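PDB 6DAU: spermidine N1-acetyltransferase from Vibrio cholerae O1 biovar El Tor, which catalyses the transfer of an acetyl group from acetyl-coenzyme A to polyamines such as spermidine and spermine, as a member of the GNAT family. Local coordinates for residues F32-E37 / E43-K48. The protein carries 2 engineered substitutions. Residues are numbered along the deposited sequence; the frame is centred on the assembly and turned at random.
Sequences FQEPYE and EELYNK. Engineered in segment 32-37: Q33 (natural residue Glu).
E34 and K48 form the salt bridge of this contact, with NZ of K48 donating to OE2 of E34 at 2.8 Å. The oxygen accepts on its syn side, the side facing OE1. Lysine suits the position because its chain, extended throughout with CG anti to the backbone N (chi1 180°), spans the gap from the helix, while the glutamate bends at chi2 and meets it at about a right angle. OE2 also accepts from NE2 of H49, so two donors grip OE2 and would probably favour the charged carboxylate.

The apolar part centres on buried L45, whose two methyls let one side chain meet both E34 and Y36. CD2 lies over the face of the E34 carboxylate, 3.6 Å from OE2; CD1 reaches CB of Y36 at 3.9 Å. Tyrosine suits its place by giving L45 an apolar CB while its hydroxyl bonds to N22.

The axis of strand 34-36 passes 9.9 Å from that of helical segment 43-48, nearly antiparallel at 152°. The strand pairs with strand 29-31 in a small hairpin; in chain order, hairpin and helix 39-49 fall between strands 6-9 and 56-61 of the GNAT domain's main sheet. L45 also packs on W31 and on H51 of the second subunit, and Y36 on I18 of helix 15-24.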
# COMPACT_ATOMS: atom_id res chain seq x y z
N PHE C 32 -2.76 20.43 -14.77
CA PHE C 32 -4.03 19.99 -14.16
C PHE C 32 -4.23 20.65 -12.81
O PHE C 32 -4.57 19.99 -11.83
CB PHE C 32 -4.12 18.47 -14.10
CG PHE C 32 -4.25 17.82 -15.46
CD1 PHE C 32 -3.14 17.67 -16.30
CD2 PHE C 32 -5.52 17.42 -15.92
CE1 PHE C 32 -3.28 17.11 -17.58
CE2 PHE C 32 -5.65 16.84 -17.18
CZ PHE C 32 -4.53 16.70 -18.03
N GLN C 33 -4.01 21.97 -12.78
CA GLN C 33 -4.21 22.82 -11.58
C GLN C 33 -3.17 22.58 -10.48
O GLN C 33 -3.27 23.15 -9.40
CB GLN C 33 -5.66 22.70 -11.04
CG GLN C 33 -6.78 23.04 -12.03
CD GLN C 33 -7.02 24.55 -12.20
OE1 GLN C 33 -6.37 25.20 -13.03
NE2 GLN C 33 -7.99 25.12 -11.43
N GLU C 34 -2.16 21.75 -10.75
CA GLU C 34 -1.07 21.54 -9.78
C GLU C 34 0.14 22.37 -10.20
O GLU C 34 0.55 22.30 -11.36
CB GLU C 34 -0.75 20.06 -9.65
CG GLU C 34 -2.01 19.19 -9.41
CD GLU C 34 -1.74 17.97 -8.56
OE1 GLU C 34 -1.34 18.16 -7.42
OE2 GLU C 34 -1.93 16.83 -9.03
N PRO C 35 0.68 23.20 -9.29
CA PRO C 35 1.82 24.10 -9.64
C PRO C 35 3.11 23.27 -9.78
O PRO C 35 3.22 22.23 -9.16
CB PRO C 35 1.91 25.04 -8.42
CG PRO C 35 1.44 24.17 -7.26
CD PRO C 35 0.36 23.25 -7.84
N TYR C 36 4.03 23.68 -10.64
CA TYR C 36 5.34 23.02 -10.69
C TYR C 36 6.35 24.07 -11.15
O TYR C 36 5.97 25.03 -11.84
CB TYR C 36 5.35 21.83 -11.65
CG TYR C 36 5.13 22.20 -13.09
CD1 TYR C 36 3.83 22.38 -13.61
CD2 TYR C 36 6.22 22.44 -13.94
CE1 TYR C 36 3.63 22.76 -14.93
CE2 TYR C 36 6.04 22.83 -15.26
CZ TYR C 36 4.76 22.97 -15.76
OH TYR C 36 4.58 23.33 -17.09
N GLU C 37 7.62 23.88 -10.76
CA GLU C 37 8.71 24.68 -11.32
C GLU C 37 9.76 23.78 -12.00
O GLU C 37 10.39 24.20 -12.97
CB GLU C 37 9.36 25.53 -10.21
CG GLU C 37 8.38 26.50 -9.56
CD GLU C 37 9.03 27.45 -8.58
OE1 GLU C 37 9.51 27.05 -7.50
OE2 GLU C 37 9.06 28.64 -8.89
N GLU C 43 7.21 15.94 -14.67
CA GLU C 43 7.16 14.55 -15.06
C GLU C 43 6.24 13.71 -14.15
O GLU C 43 5.48 12.88 -14.67
CB GLU C 43 8.55 13.92 -15.15
CG GLU C 43 8.49 12.58 -15.88
CD GLU C 43 9.84 12.08 -16.37
OE1 GLU C 43 10.83 12.21 -15.61
OE2 GLU C 43 9.87 11.57 -17.52
N GLU C 44 6.31 13.93 -12.84
CA GLU C 44 5.40 13.21 -11.92
C GLU C 44 3.93 13.60 -12.18
O GLU C 44 3.06 12.72 -12.21
CB GLU C 44 5.75 13.43 -10.46
CG GLU C 44 7.01 12.71 -10.06
CD GLU C 44 7.17 12.62 -8.57
OE1 GLU C 44 8.22 12.15 -8.15
OE2 GLU C 44 6.20 12.95 -7.83
N LEU C 45 3.70 14.88 -12.44
CA LEU C 45 2.35 15.37 -12.73
C LEU C 45 1.81 14.81 -14.05
O LEU C 45 0.64 14.45 -14.14
CB LEU C 45 2.29 16.90 -12.70
CG LEU C 45 2.53 17.46 -11.30
CD1 LEU C 45 2.69 18.99 -11.36
CD2 LEU C 45 1.42 17.06 -10.33
N TYR C 46 2.69 14.71 -15.05
CA TYR C 46 2.32 14.10 -16.32
C TYR C 46 1.90 12.64 -16.12
O TYR C 46 0.89 12.25 -16.65
CB TYR C 46 3.44 14.18 -17.36
CG TYR C 46 3.10 13.39 -18.62
CD1 TYR C 46 2.29 13.94 -19.63
CD2 TYR C 46 3.60 12.08 -18.80
CE1 TYR C 46 1.97 13.20 -20.79
CE2 TYR C 46 3.29 11.33 -19.93
CZ TYR C 46 2.48 11.89 -20.91
OH TYR C 46 2.23 11.13 -22.02
N ASN C 47 2.68 11.85 -15.36
CA ASN C 47 2.33 10.44 -15.10
C ASN C 47 1.00 10.31 -14.36
O ASN C 47 0.22 9.45 -14.68
CB ASN C 47 3.42 9.71 -14.30
CG ASN C 47 4.72 9.57 -15.09
OD1 ASN C 47 4.73 9.58 -16.32
ND2 ASN C 47 5.84 9.47 -14.39
N LYS C 48 0.74 11.20 -13.40
CA LYS C 48 -0.47 11.12 -12.62
C LYS C 48 -1.73 11.45 -13.47
O LYS C 48 -2.79 10.86 -13.26
CB LYS C 48 -0.35 12.09 -11.45
CG LYS C 48 -1.56 12.12 -10.53
CD LYS C 48 -1.28 13.12 -9.40
CE LYS C 48 -2.49 13.30 -8.49
NZ LYS C 48 -2.16 14.42 -7.58